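Local coordinates for protein hydrogenase maturation factor (Thermoanaerobacter tengcongensis, PDB 3VTH) that probably transfers the carbamoyl group of carbamoyl phosphate, with consumption of ATP, to the C-terminal cysteine of HypE during [NiFe]-hydrogenase maturation, at residues A[12-17]-A[78-83]; A[145-150]-A[361-366]; A[401-406]-A[452-457]. One frame throughout, in Å; residues are numbered along the deposited sequence. Where two conformers were deposited one is given.

How the contacts relate
Both segments of contact 1 precede those of contact 2, which in turn precede those of contact 3, and none of the contacts touches another. Contact 1 pairs two strands of the acylphosphatase-like sheet; contact 3 pairs two strands of the Kae1-like domain sheet, the centres of contacts 1 and 3 lying about 28 Å apart. Contact 2 joins loops instead of strands: 145-150, between helices 115-121 and 165-171, meets 361-366 of the Sua5/YrdC-like region. Its centre is about 27 Å from that of contact 1 and about 22 Å from that of contact 3. The set illustrates how a multidomain enzyme combines pairing inside each domain's sheet with loop contacts between parts remote in sequence.

Contact 1: residues A[12-17]-A[78-83]; sequences RQINIF and DEIQVR
The carbonyl O of F17 serves two successive residues of the opposite strand: D78 N donates to it at 2.9 Å and E79 N more weakly at 3.4 Å. D78 and E79 thus both face F17, a classic beta bulge. Beyond it the antiparallel register is regular, F17, N15 and Q13 forming hydrogen-bonded pairs with E79, Q81 and R83. On the face shared by these pairs, side-chain hydrogen bonds link R83, Q81 and E79 in turn. Q81 NE2 reaches E79 OE1 from above the carboxylate plane, while R83 NH1 donates to Q81 OE1 at 2.9 Å. The ring of F17 presents its edge to the Q81 amide, CE1 lying 3.4 Å from Q81 CD, with ring and amide planes 74° apart. The pairing joins an outermost strand, 76-85, to its neighbour 10-17 in the acylphosphatase-like alpha/beta sandwich, whose sheet continues through strand 48-55. I14, I16, I80 and V82 occupy the other face, where helix 57-69 lies against I14 and I16 through F63 and I67. With CG1 beside the backbone N in both residues (chi1 -57° in I14), the CG2 methyls of I14 and I80 meet at 3.9 Å, the side chains alongside each other. At the R83 end a water donates to Q13 O and, weakly, to Q81 O, and accepts from R83 NH1 at 3.0 Å, sitting at the guanidinium edge in its plane.

Contact 2: residues A[145-150]-A[361-366]; sequences IIEDIP and DIVNRI
I145 enters the contact through one branch: its CG2 methyl lies 3.6 Å from D361 O. The torsion chi1 of 64° places CG1 between the backbone N and the carbonyl carbon, leaving CG2 beside the backbone N and next to the D361 carbonyl. The carbonyl of the same isoleucine faces V363, which has the largest share of the contact on its segment, with V363 CG2 3.7 Å from I145 O. At I146 the backbone does the touching while the side chain starts away from the other segment. I146 O meets the second methyl of V363, CG1, at 3.7 Å, so the fork of V363 spreads over two consecutive carbonyls. The amide end of N364 also comes up to I146 O. E147 contributes the aliphatic part of its chain, CG resting 3.8 Å from V363 CG2, with the two side chains crossing at about a right angle. Its extended chain then carries the carboxylate past the valine to K159, with which OE1 forms a salt bridge. Beyond E147 the first segment leaves its partner. The meeting of 145-150 with 361-366 thus joins two parts of the protein 211 residues apart, without regular strand pairing between them. Backbone hydrogen bonds between S144 and both V363 and N364 extend the junction just upstream of I145. In sequence the first loop follows helix 115-121 and precedes helix 165-171, and the second connects strands 354-358 and 370-374 of the mixed sheet in the Sua5/YrdC-like region.

Contact 3: residues A[401-406]-A[452-457]; sequences SILAVG and VDPEVV
S401 O receives the backbone N-H of E455 at 2.8 Å; V456 N adds a weak second bond to the same oxygen. Two residues further along, L403 N donates to V456 O at 3.0 Å. These bonds open a parallel pairing in the mixed sheet of the Kae1-like domain, of the actin-type ATPase clan, where strand 402-404 lies between 414-417 and 456-460, and helix 433-449 falls in the connection between the paired strands. I402 faces V456 and L403 faces V457 across the pair, on alternate sides. A water bridges the two segments, donating to S401 OG and accepting from D453 N; the hydroxyl is also hydrogen-bonded to T416 O, which ties the segment to strand 414-417.

Packing spreads from there along both faces. I402 and V456 run alongside each other, and helix 737-749 covers I402 through A745, N746 and L749. On the other face the P454 ring lies against the base of L403, CG to CB 3.7 Å, while CG of the leucine stands opposite its backbone N (chi1 167°) and the chain continues toward M415 and toward Y470 of helix 466-473. That helix closes over this side, touching V405 and V457 as well. Where the two valines cross at a slant, V457 CG2 lies 3.6 Å from V405 CG1 and 3.4 Å from L403 O.

Contact 1: residues A[12-17]-A[78-83]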
ATOM      1  N   ARG A  12     -16.932 -36.440   9.014  1.00 34.94           N
ATOM      2  CA  ARG A  12     -15.776 -35.588   9.235  1.00 35.02           C
ATOM      3  C   ARG A  12     -16.214 -34.168   9.552  1.00 34.01           C
ATOM      4  O   ARG A  12     -17.143 -33.660   8.949  1.00 31.98           O
ATOM      5  CB  ARG A  12     -14.874 -35.556   7.995  1.00 35.09           C
ATOM      6  CG  ARG A  12     -14.214 -36.869   7.651  1.00 36.18           C
ATOM      7  CD  ARG A  12     -13.216 -37.285   8.700  1.00 40.08           C
ATOM      8  NE  ARG A  12     -12.548 -38.529   8.318  1.00 44.59           N
ATOM      9  CZ  ARG A  12     -13.020 -39.746   8.570  1.00 47.63           C
ATOM     10  NH1 ARG A  12     -14.174 -39.907   9.215  1.00 46.67           N
ATOM     11  NH2 ARG A  12     -12.327 -40.808   8.179  1.00 51.63           N
ATOM     12  N   GLN A  13     -15.545 -33.538  10.513  1.00 34.74           N
ATOM     13  CA  GLN A  13     -15.705 -32.105  10.715  1.00 34.54           C
ATOM     14  C   GLN A  13     -14.491 -31.428  10.104  1.00 33.66           C
ATOM     15  O   GLN A  13     -13.361 -31.857  10.340  1.00 34.41           O
ATOM     16  CB  GLN A  13     -15.817 -31.788  12.201  1.00 36.00           C
ATOM     17  CG  GLN A  13     -15.801 -30.306  12.526  1.00 37.94           C
ATOM     18  CD  GLN A  13     -15.512 -30.081  13.995  1.00 42.37           C
ATOM     19  OE1 GLN A  13     -15.990 -30.830  14.849  1.00 45.13           O
ATOM     20  NE2 GLN A  13     -14.716 -29.064  14.297  1.00 42.90           N
ATOM     21  N   ILE A  14     -14.736 -30.390   9.304  1.00 32.52           N
ATOM     22  CA  ILE A  14     -13.687 -29.684   8.574  1.00 32.07           C
ATOM     23  C   ILE A  14     -13.767 -28.178   8.866  1.00 31.45           C
ATOM     24  O   ILE A  14     -14.810 -27.557   8.681  1.00 30.63           O
ATOM     25  CB  ILE A  14     -13.775 -29.951   7.038  1.00 31.52           C
ATOM     26  CG1 ILE A  14     -13.710 -31.461   6.741  1.00 32.54           C
ATOM     27  CG2 ILE A  14     -12.644 -29.209   6.282  1.00 30.99           C
ATOM     28  CD1 ILE A  14     -14.281 -31.868   5.376  1.00 34.07           C
ATOM     29  N   ASN A  15     -12.667 -27.605   9.340  1.00 32.29           N
ATOM     30  CA  ASN A  15     -12.581 -26.160   9.576  1.00 32.24           C
ATOM     31  C   ASN A  15     -11.550 -25.574   8.639  1.00 31.39           C
ATOM     32  O   ASN A  15     -10.440 -26.113   8.505  1.00 31.89           O
ATOM     33  CB  ASN A  15     -12.176 -25.869  11.020  1.00 34.57           C
ATOM     34  CG  ASN A  15     -13.225 -26.293  12.002  1.00 38.86           C
ATOM     35  OD1 ASN A  15     -14.144 -25.532  12.310  1.00 44.63           O
ATOM     36  ND2 ASN A  15     -13.121 -27.518  12.483  1.00 41.97           N
ATOM     37  N   ILE A  16     -11.924 -24.488   7.975  1.00 29.55           N
ATOM     38  CA  ILE A  16     -11.042 -23.846   7.019  1.00 28.91           C
ATOM     39  C   ILE A  16     -10.789 -22.407   7.478  1.00 28.75           C
ATOM     40  O   ILE A  16     -11.727 -21.700   7.863  1.00 27.56           O
ATOM     41  CB  ILE A  16     -11.633 -23.889   5.604  1.00 28.78           C
ATOM     42  CG1 ILE A  16     -12.138 -25.318   5.289  1.00 28.78           C
ATOM     43  CG2 ILE A  16     -10.608 -23.340   4.556  1.00 27.94           C
ATOM     44  CD1 ILE A  16     -12.495 -25.561   3.866  1.00 30.59           C
ATOM     45  N   PHE A  17      -9.520 -22.001   7.452  1.00 29.39           N
ATOM     46  CA  PHE A  17      -9.087 -20.723   8.000  1.00 29.85           C
ATOM     47  C   PHE A  17      -8.382 -19.884   6.943  1.00 29.04           C
ATOM     48  O   PHE A  17      -7.753 -20.431   6.043  1.00 29.53           O
ATOM     49  CB  PHE A  17      -8.118 -20.950   9.176  1.00 32.42           C
ATOM     50  CG  PHE A  17      -8.685 -21.817  10.272  1.00 35.72           C
ATOM     51  CD1 PHE A  17      -8.311 -23.147  10.387  1.00 41.11           C
ATOM     52  CD2 PHE A  17      -9.605 -21.304  11.176  1.00 38.79           C
ATOM     53  CE1 PHE A  17      -8.836 -23.964  11.410  1.00 42.69           C
ATOM     54  CE2 PHE A  17     -10.140 -22.100  12.197  1.00 41.82           C
ATOM     55  CZ  PHE A  17      -9.752 -23.435  12.314  1.00 43.03           C
ATOM     56  N   ASP A  78      -5.279 -20.531   4.613  1.00 31.80           N
ATOM     57  CA  ASP A  78      -4.036 -20.740   5.358  0.50 34.27           C
ATOM     58  C   ASP A  78      -3.993 -22.094   6.088  1.00 35.33           C
ATOM     59  O   ASP A  78      -2.932 -22.604   6.385  1.00 36.96           O
ATOM     60  CB  ASP A  78      -3.812 -19.587   6.348  0.50 34.65           C
ATOM     61  CG  ASP A  78      -3.661 -18.246   5.656  0.50 33.81           C
ATOM     62  OD1 ASP A  78      -2.882 -18.156   4.682  0.50 33.81           O
ATOM     63  OD2 ASP A  78      -4.330 -17.279   6.085  0.50 33.38           O
ATOM     64  N   GLU A  79      -5.169 -22.651   6.405  1.00 34.76           N
ATOM     65  CA  GLU A  79      -5.234 -23.934   7.130  1.00 36.85           C
ATOM     66  C   GLU A  79      -6.566 -24.644   6.932  1.00 35.62           C
ATOM     67  O   GLU A  79      -7.640 -24.005   6.910  1.00 33.38           O
ATOM     68  CB  GLU A  79      -4.954 -23.747   8.632  1.00 38.03           C
ATOM     69  CG  GLU A  79      -4.937 -25.057   9.460  1.00 43.79           C
ATOM     70  CD  GLU A  79      -4.709 -24.830  10.953  1.00 48.69           C
ATOM     71  OE1 GLU A  79      -4.447 -25.820  11.668  1.00 51.03           O
ATOM     72  OE2 GLU A  79      -4.787 -23.664  11.413  1.00 51.50           O
ATOM     73  N   ILE A  80      -6.479 -25.967   6.785  1.00 36.48           N
ATOM     74  CA  ILE A  80      -7.645 -26.846   6.734  1.00 35.85           C
ATOM     75  C   ILE A  80      -7.470 -27.883   7.850  1.00 37.59           C
ATOM     76  O   ILE A  80      -6.447 -28.565   7.901  1.00 39.46           O
ATOM     77  CB  ILE A  80      -7.765 -27.573   5.352  1.00 36.21           C
ATOM     78  CG1 ILE A  80      -8.021 -26.570   4.219  1.00 35.46           C
ATOM     79  CG2 ILE A  80      -8.866 -28.641   5.374  1.00 35.19           C
ATOM     80  CD1 ILE A  80      -7.911 -27.156   2.804  1.00 35.19           C
ATOM     81  N   GLN A  81      -8.441 -27.984   8.753  1.00 36.65           N
ATOM     82  CA  GLN A  81      -8.381 -28.988   9.825  1.00 38.53           C
ATOM     83  C   GLN A  81      -9.483 -29.999   9.576  1.00 37.32           C
ATOM     84  O   GLN A  81     -10.614 -29.623   9.278  1.00 35.66           O
ATOM     85  CB  GLN A  81      -8.553 -28.365  11.220  1.00 38.95           C
ATOM     86  CG  GLN A  81      -7.440 -27.421  11.653  1.00 42.80           C
ATOM     87  CD  GLN A  81      -7.695 -26.777  13.015  1.00 45.90           C
ATOM     88  OE1 GLN A  81      -8.795 -26.876  13.579  1.00 46.64           O
ATOM     89  NE2 GLN A  81      -6.680 -26.108  13.542  1.00 46.03           N
ATOM     90  N   VAL A  82      -9.148 -31.278   9.685  1.00 38.27           N
ATOM     91  CA  VAL A  82     -10.107 -32.350   9.427  1.00 37.29           C
ATOM     92  C   VAL A  82     -10.108 -33.280  10.637  1.00 39.47           C
ATOM     93  O   VAL A  82      -9.052 -33.739  11.065  1.00 40.37           O
ATOM     94  CB  VAL A  82      -9.727 -33.121   8.136  1.00 37.85           C
ATOM     95  CG1 VAL A  82     -10.628 -34.355   7.907  1.00 36.77           C
ATOM     96  CG2 VAL A  82      -9.743 -32.181   6.922  1.00 36.48           C
ATOM     97  N   ARG A  83     -11.295 -33.548  11.179  1.00 39.56           N
ATOM     98  CA  ARG A  83     -11.452 -34.414  12.354  1.00 42.77           C
ATOM     99  C   ARG A  83     -12.494 -35.498  12.073  1.00 42.40           C
ATOM    100  O   ARG A  83     -13.515 -35.228  11.446  1.00 40.28           O
ATOM    101  CB  ARG A  83     -11.939 -33.602  13.558  1.00 43.33           C
ATOM    102  CG  ARG A  83     -10.957 -32.589  14.147  1.00 48.27           C
ATOM    103  CD  ARG A  83     -11.741 -31.531  14.941  1.00 53.28           C
ATOM    104  NE  ARG A  83     -10.921 -30.731  15.855  1.00 58.50           N
ATOM    105  CZ  ARG A  83     -10.434 -29.517  15.592  1.00 59.09           C
ATOM    106  NH1 ARG A  83     -10.655 -28.935  14.422  1.00 57.29           N
ATOM    107  NH2 ARG A  83      -9.711 -28.883  16.511  1.00 61.99           N
TER
HETATM  108  O   HOH W   1     -11.896 -30.033  11.884  1.00 27.38           O

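Contact 2: residues A[145-150]-A[361-366]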
ATOM      1  N   ILE A 145     -17.529  -2.423   2.694  1.00 22.89           N
ATOM      2  CA  ILE A 145     -18.937  -2.452   3.124  1.00 24.26           C
ATOM      3  C   ILE A 145     -19.240  -3.413   4.279  1.00 24.79           C
ATOM      4  O   ILE A 145     -20.396  -3.583   4.650  1.00 25.03           O
ATOM      5  CB  ILE A 145     -19.890  -2.738   1.942  1.00 24.08           C
ATOM      6  CG1 ILE A 145     -19.646  -4.145   1.371  1.00 23.97           C
ATOM      7  CG2 ILE A 145     -19.734  -1.620   0.843  1.00 25.18           C
ATOM      8  CD1 ILE A 145     -20.741  -4.589   0.414  1.00 27.28           C
ATOM      9  N   ILE A 146     -18.203  -3.999   4.871  1.00 25.14           N
ATOM     10  CA  ILE A 146     -18.380  -4.997   5.948  1.00 25.86           C
ATOM     11  C   ILE A 146     -18.345  -4.305   7.317  1.00 26.60           C
ATOM     12  O   ILE A 146     -17.390  -3.592   7.631  1.00 26.29           O
ATOM     13  CB  ILE A 146     -17.329  -6.147   5.830  1.00 25.58           C
ATOM     14  CG1 ILE A 146     -17.680  -7.064   4.645  1.00 25.93           C
ATOM     15  CG2 ILE A 146     -17.233  -6.995   7.136  1.00 25.87           C
ATOM     16  CD1 ILE A 146     -16.511  -7.978   4.169  1.00 25.79           C
ATOM     17  N   GLU A 147     -19.391  -4.512   8.120  1.00 27.18           N
ATOM     18  CA  GLU A 147     -19.475  -3.908   9.446  1.00 28.77           C
ATOM     19  C   GLU A 147     -18.942  -4.825  10.539  1.00 29.26           C
ATOM     20  O   GLU A 147     -18.526  -4.355  11.593  1.00 29.53           O
ATOM     21  CB  GLU A 147     -20.926  -3.560   9.788  1.00 30.28           C
ATOM     22  CG  GLU A 147     -21.627  -2.672   8.773  1.00 33.56           C
ATOM     23  CD  GLU A 147     -23.083  -2.441   9.127  1.00 38.84           C
ATOM     24  OE1 GLU A 147     -23.625  -3.165   9.989  1.00 42.36           O
ATOM     25  OE2 GLU A 147     -23.696  -1.533   8.546  1.00 41.78           O
ATOM     26  N   ASP A 148     -18.998  -6.135  10.295  1.00 28.99           N
ATOM     27  CA  ASP A 148     -18.782  -7.133  11.331  1.00 29.81           C
ATOM     28  C   ASP A 148     -18.736  -8.487  10.645  1.00 29.29           C
ATOM     29  O   ASP A 148     -19.136  -8.611   9.481  1.00 28.48           O
ATOM     30  CB  ASP A 148     -19.952  -7.103  12.331  1.00 31.30           C
ATOM     31  CG  ASP A 148     -19.613  -7.734  13.692  1.00 34.96           C
ATOM     32  OD1 ASP A 148     -18.439  -8.066  13.966  1.00 36.49           O
ATOM     33  OD2 ASP A 148     -20.550  -7.902  14.499  1.00 40.46           O
ATOM     34  N   ILE A 149     -18.249  -9.492  11.373  1.00 29.51           N
ATOM     35  CA  ILE A 149     -18.209 -10.875  10.899  1.00 29.51           C
ATOM     36  C   ILE A 149     -19.010 -11.691  11.900  1.00 29.89           C
ATOM     37  O   ILE A 149     -19.321 -11.169  12.969  1.00 30.49           O
ATOM     38  CB  ILE A 149     -16.748 -11.400  10.756  1.00 29.81           C
ATOM     39  CG1 ILE A 149     -15.968 -11.331  12.090  1.00 30.67           C
ATOM     40  CG2 ILE A 149     -16.031 -10.620   9.683  1.00 30.27           C
ATOM     41  CD1 ILE A 149     -16.250 -12.490  13.058  1.00 33.62           C
ATOM     42  N   PRO A 150     -19.380 -12.956  11.568  1.00 29.46           N
ATOM     43  CA  PRO A 150     -19.186 -13.703  10.329  1.00 28.36           C
ATOM     44  C   PRO A 150     -19.847 -12.988   9.158  1.00 27.90           C
ATOM     45  O   PRO A 150     -20.940 -12.418   9.313  1.00 27.85           O
ATOM     46  CB  PRO A 150     -19.900 -15.031  10.592  1.00 29.15           C
ATOM     47  CG  PRO A 150     -19.952 -15.178  12.045  1.00 30.73           C
ATOM     48  CD  PRO A 150     -20.033 -13.775  12.604  1.00 30.30           C
ATOM     49  N   ASP A 361     -23.930   2.623   1.505  1.00 29.78           N
ATOM     50  CA  ASP A 361     -22.984   3.121   2.526  1.00 30.28           C
ATOM     51  C   ASP A 361     -21.586   2.546   2.371  1.00 29.01           C
ATOM     52  O   ASP A 361     -21.413   1.353   2.112  1.00 28.03           O
ATOM     53  CB  ASP A 361     -23.473   2.825   3.938  1.00 32.18           C
ATOM     54  CG  ASP A 361     -24.653   3.688   4.343  1.00 37.24           C
ATOM     55  OD1 ASP A 361     -25.114   3.516   5.490  1.00 41.98           O
ATOM     56  OD2 ASP A 361     -25.120   4.542   3.536  1.00 40.14           O
ATOM     57  N   ILE A 362     -20.586   3.414   2.493  1.00 27.92           N
ATOM     58  CA  ILE A 362     -19.201   2.966   2.606  1.00 27.16           C
ATOM     59  C   ILE A 362     -18.947   2.932   4.102  1.00 28.04           C
ATOM     60  O   ILE A 362     -19.050   3.963   4.775  1.00 28.66           O
ATOM     61  CB  ILE A 362     -18.201   3.915   1.901  1.00 26.66           C
ATOM     62  CG1 ILE A 362     -18.450   3.918   0.387  1.00 24.67           C
ATOM     63  CG2 ILE A 362     -16.713   3.515   2.241  1.00 24.76           C
ATOM     64  CD1 ILE A 362     -17.690   5.047  -0.381  1.00 25.32           C
ATOM     65  N   VAL A 363     -18.668   1.739   4.623  1.00 27.02           N
ATOM     66  CA  VAL A 363     -18.403   1.572   6.040  1.00 26.90           C
ATOM     67  C   VAL A 363     -16.955   1.914   6.369  1.00 26.32           C
ATOM     68  O   VAL A 363     -16.682   2.624   7.337  1.00 25.75           O
ATOM     69  CB  VAL A 363     -18.724   0.117   6.514  1.00 27.27           C
ATOM     70  CG1 VAL A 363     -18.426  -0.031   7.997  1.00 27.35           C
ATOM     71  CG2 VAL A 363     -20.223  -0.213   6.203  1.00 27.65           C
ATOM     72  N   ASN A 364     -16.041   1.391   5.559  1.00 24.91           N
ATOM     73  CA  ASN A 364     -14.621   1.563   5.784  1.00 25.01           C
ATOM     74  C   ASN A 364     -13.994   2.203   4.559  1.00 23.60           C
ATOM     75  O   ASN A 364     -13.839   1.554   3.526  1.00 23.55           O
ATOM     76  CB  ASN A 364     -13.969   0.194   6.079  1.00 24.36           C
ATOM     77  CG  ASN A 364     -14.653  -0.540   7.240  1.00 27.27           C
ATOM     78  OD1 ASN A 364     -15.218  -1.632   7.062  1.00 30.18           O
ATOM     79  ND2 ASN A 364     -14.637   0.071   8.420  1.00 23.53           N
ATOM     80  N   ARG A 365     -13.634   3.477   4.655  1.00 24.02           N
ATOM     81  CA  ARG A 365     -13.042   4.142   3.487  1.00 23.45           C
ATOM     82  C   ARG A 365     -11.644   3.566   3.271  1.00 23.13           C
ATOM     83  O   ARG A 365     -11.025   3.061   4.222  1.00 22.05           O
ATOM     84  CB  ARG A 365     -12.989   5.661   3.699  1.00 24.41           C
ATOM     85  CG  ARG A 365     -11.733   6.143   4.430  1.00 25.36           C
ATOM     86  CD  ARG A 365     -11.927   7.561   4.853  1.00 28.89           C
ATOM     87  NE  ARG A 365     -12.794   7.666   6.023  1.00 30.74           N
ATOM     88  CZ  ARG A 365     -13.435   8.775   6.366  1.00 35.70           C
ATOM     89  NH1 ARG A 365     -13.324   9.871   5.611  1.00 36.96           N
ATOM     90  NH2 ARG A 365     -14.208   8.784   7.441  1.00 36.48           N
ATOM     91  N   ILE A 366     -11.151   3.618   2.027  1.00 22.94           N
ATOM     92  CA  ILE A 366      -9.842   3.059   1.698  1.00 22.44           C
ATOM     93  C   ILE A 366      -9.337   3.633   0.375  1.00 22.53           C
ATOM     94  O   ILE A 366     -10.055   3.653  -0.611  1.00 23.00           O
ATOM     95  CB  ILE A 366      -9.873   1.480   1.678  1.00 21.54           C
ATOM     96  CG1 ILE A 366      -8.490   0.882   1.403  1.00 20.34           C
ATOM     97  CG2 ILE A 366     -10.924   0.943   0.676  1.00 22.40           C
ATOM     98  CD1 ILE A 366      -8.349  -0.630   1.849  1.00 18.67           C
TER

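Contact 3: residues A[401-406]-A[452-457]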
ATOM      1  N   SER A 401      -1.256 -10.166  21.783  1.00 37.75           N
ATOM      2  CA  SER A 401      -1.594  -9.153  20.766  1.00 35.54           C
ATOM      3  C   SER A 401      -0.847  -7.834  20.989  1.00 33.73           C
ATOM      4  O   SER A 401      -0.828  -7.273  22.098  1.00 33.66           O
ATOM      5  CB  SER A 401      -3.102  -8.901  20.680  1.00 35.73           C
ATOM      6  OG  SER A 401      -3.750  -9.939  19.956  1.00 36.37           O
ATOM      7  N   ILE A 402      -0.229  -7.352  19.920  1.00 31.57           N
ATOM      8  CA  ILE A 402       0.537  -6.109  19.965  1.00 29.80           C
ATOM      9  C   ILE A 402      -0.105  -5.118  19.008  1.00 28.73           C
ATOM     10  O   ILE A 402      -0.508  -5.490  17.912  1.00 27.60           O
ATOM     11  CB  ILE A 402       2.013  -6.354  19.571  1.00 29.31           C
ATOM     12  CG1 ILE A 402       2.740  -7.056  20.733  1.00 31.89           C
ATOM     13  CG2 ILE A 402       2.735  -5.020  19.184  1.00 27.65           C
ATOM     14  CD1 ILE A 402       4.101  -7.627  20.368  1.00 32.63           C
ATOM     15  N   LEU A 403      -0.234  -3.868  19.438  1.00 27.93           N
ATOM     16  CA  LEU A 403      -0.545  -2.795  18.508  1.00 27.16           C
ATOM     17  C   LEU A 403       0.752  -2.035  18.214  1.00 26.14           C
ATOM     18  O   LEU A 403       1.396  -1.534  19.122  1.00 25.79           O
ATOM     19  CB  LEU A 403      -1.598  -1.854  19.108  1.00 27.93           C
ATOM     20  CG  LEU A 403      -1.828  -0.511  18.396  1.00 29.34           C
ATOM     21  CD1 LEU A 403      -2.443  -0.706  16.986  1.00 27.28           C
ATOM     22  CD2 LEU A 403      -2.728   0.361  19.262  1.00 30.55           C
ATOM     23  N   ALA A 404       1.118  -1.961  16.940  1.00 24.78           N
ATOM     24  CA  ALA A 404       2.238  -1.140  16.492  1.00 23.75           C
ATOM     25  C   ALA A 404       1.660   0.090  15.806  1.00 23.74           C
ATOM     26  O   ALA A 404       0.879  -0.035  14.872  1.00 23.19           O
ATOM     27  CB  ALA A 404       3.133  -1.930  15.549  1.00 22.49           C
ATOM     28  N   VAL A 405       2.035   1.272  16.300  1.00 23.82           N
ATOM     29  CA  VAL A 405       1.340   2.505  15.957  1.00 23.32           C
ATOM     30  C   VAL A 405       1.835   3.132  14.664  1.00 22.99           C
ATOM     31  O   VAL A 405       1.188   4.041  14.134  1.00 22.57           O
ATOM     32  CB  VAL A 405       1.362   3.547  17.110  1.00 23.70           C
ATOM     33  CG1 VAL A 405       0.567   3.024  18.338  1.00 25.36           C
ATOM     34  CG2 VAL A 405       2.788   3.963  17.471  1.00 22.87           C
ATOM     35  N   GLY A 406       2.976   2.657  14.165  1.00 22.47           N
ATOM     36  CA  GLY A 406       3.531   3.191  12.907  1.00 22.54           C
ATOM     37  C   GLY A 406       4.363   4.445  13.106  1.00 23.10           C
ATOM     38  O   GLY A 406       4.824   4.734  14.223  1.00 24.04           O
ATOM     39  N   VAL A 452      -9.271  -7.693  18.306  1.00 32.75           N
ATOM     40  CA  VAL A 452      -7.955  -7.471  18.885  1.00 32.97           C
ATOM     41  C   VAL A 452      -8.074  -6.580  20.127  1.00 34.94           C
ATOM     42  O   VAL A 452      -8.620  -5.474  20.070  1.00 35.44           O
ATOM     43  CB  VAL A 452      -6.970  -6.804  17.870  1.00 32.09           C
ATOM     44  CG1 VAL A 452      -5.586  -6.641  18.489  1.00 30.47           C
ATOM     45  CG2 VAL A 452      -6.895  -7.599  16.552  1.00 30.11           C
ATOM     46  N   ASP A 453      -7.560  -7.065  21.247  1.00 36.52           N
ATOM     47  CA  ASP A 453      -7.379  -6.221  22.423  1.00 38.33           C
ATOM     48  C   ASP A 453      -5.879  -6.139  22.720  1.00 37.11           C
ATOM     49  O   ASP A 453      -5.310  -7.046  23.332  1.00 37.43           O
ATOM     50  CB  ASP A 453      -8.197  -6.759  23.618  1.00 40.77           C
ATOM     51  CG  ASP A 453      -9.716  -6.561  23.439  1.00 45.40           C
ATOM     52  OD1 ASP A 453     -10.155  -5.775  22.557  1.00 48.75           O
ATOM     53  OD2 ASP A 453     -10.478  -7.200  24.191  1.00 50.02           O
ATOM     54  N   PRO A 454      -5.216  -5.064  22.246  1.00 35.88           N
ATOM     55  CA  PRO A 454      -3.776  -4.979  22.404  1.00 35.12           C
ATOM     56  C   PRO A 454      -3.359  -5.145  23.858  1.00 35.66           C
ATOM     57  O   PRO A 454      -4.007  -4.605  24.762  1.00 35.91           O
ATOM     58  CB  PRO A 454      -3.454  -3.562  21.916  1.00 34.38           C
ATOM     59  CG  PRO A 454      -4.530  -3.285  20.911  1.00 34.64           C
ATOM     60  CD  PRO A 454      -5.755  -3.920  21.490  1.00 35.32           C
ATOM     61  N   GLU A 455      -2.290  -5.905  24.066  1.00 35.62           N
ATOM     62  CA  GLU A 455      -1.715  -6.082  25.403  1.00 37.45           C
ATOM     63  C   GLU A 455      -0.426  -5.273  25.581  1.00 35.86           C
ATOM     64  O   GLU A 455      -0.066  -4.899  26.693  1.00 35.87           O
ATOM     65  CB  GLU A 455      -1.519  -7.571  25.696  1.00 38.94           C
ATOM     66  CG  GLU A 455      -2.871  -8.309  25.772  1.00 44.07           C
ATOM     67  CD  GLU A 455      -2.778  -9.750  26.276  1.00 51.40           C
ATOM     68  OE1 GLU A 455      -1.846 -10.474  25.861  1.00 53.89           O
ATOM     69  OE2 GLU A 455      -3.661 -10.171  27.069  1.00 55.91           O
ATOM     70  N   VAL A 456       0.246  -4.981  24.466  1.00 33.66           N
ATOM     71  CA  VAL A 456       1.482  -4.212  24.474  1.00 32.70           C
ATOM     72  C   VAL A 456       1.430  -3.304  23.249  1.00 30.65           C
ATOM     73  O   VAL A 456       0.887  -3.697  22.203  1.00 29.38           O
ATOM     74  CB  VAL A 456       2.739  -5.145  24.421  1.00 33.11           C
ATOM     75  CG1 VAL A 456       4.012  -4.362  24.205  1.00 32.57           C
ATOM     76  CG2 VAL A 456       2.873  -5.979  25.724  1.00 36.43           C
ATOM     77  N   VAL A 457       1.960  -2.089  23.380  1.00 29.41           N
ATOM     78  CA  VAL A 457       2.002  -1.154  22.251  1.00 27.96           C
ATOM     79  C   VAL A 457       3.457  -0.880  21.863  1.00 27.37           C
ATOM     80  O   VAL A 457       4.302  -0.625  22.737  1.00 26.87           O
ATOM     81  CB  VAL A 457       1.249   0.170  22.555  1.00 28.55           C
ATOM     82  CG1 VAL A 457       1.882   0.908  23.746  1.00 30.76           C
ATOM     83  CG2 VAL A 457       1.262   1.103  21.328  1.00 26.99           C
TER
HETATM   84  O   HOH W   2      -6.240  -9.660  21.003  1.00 21.94           O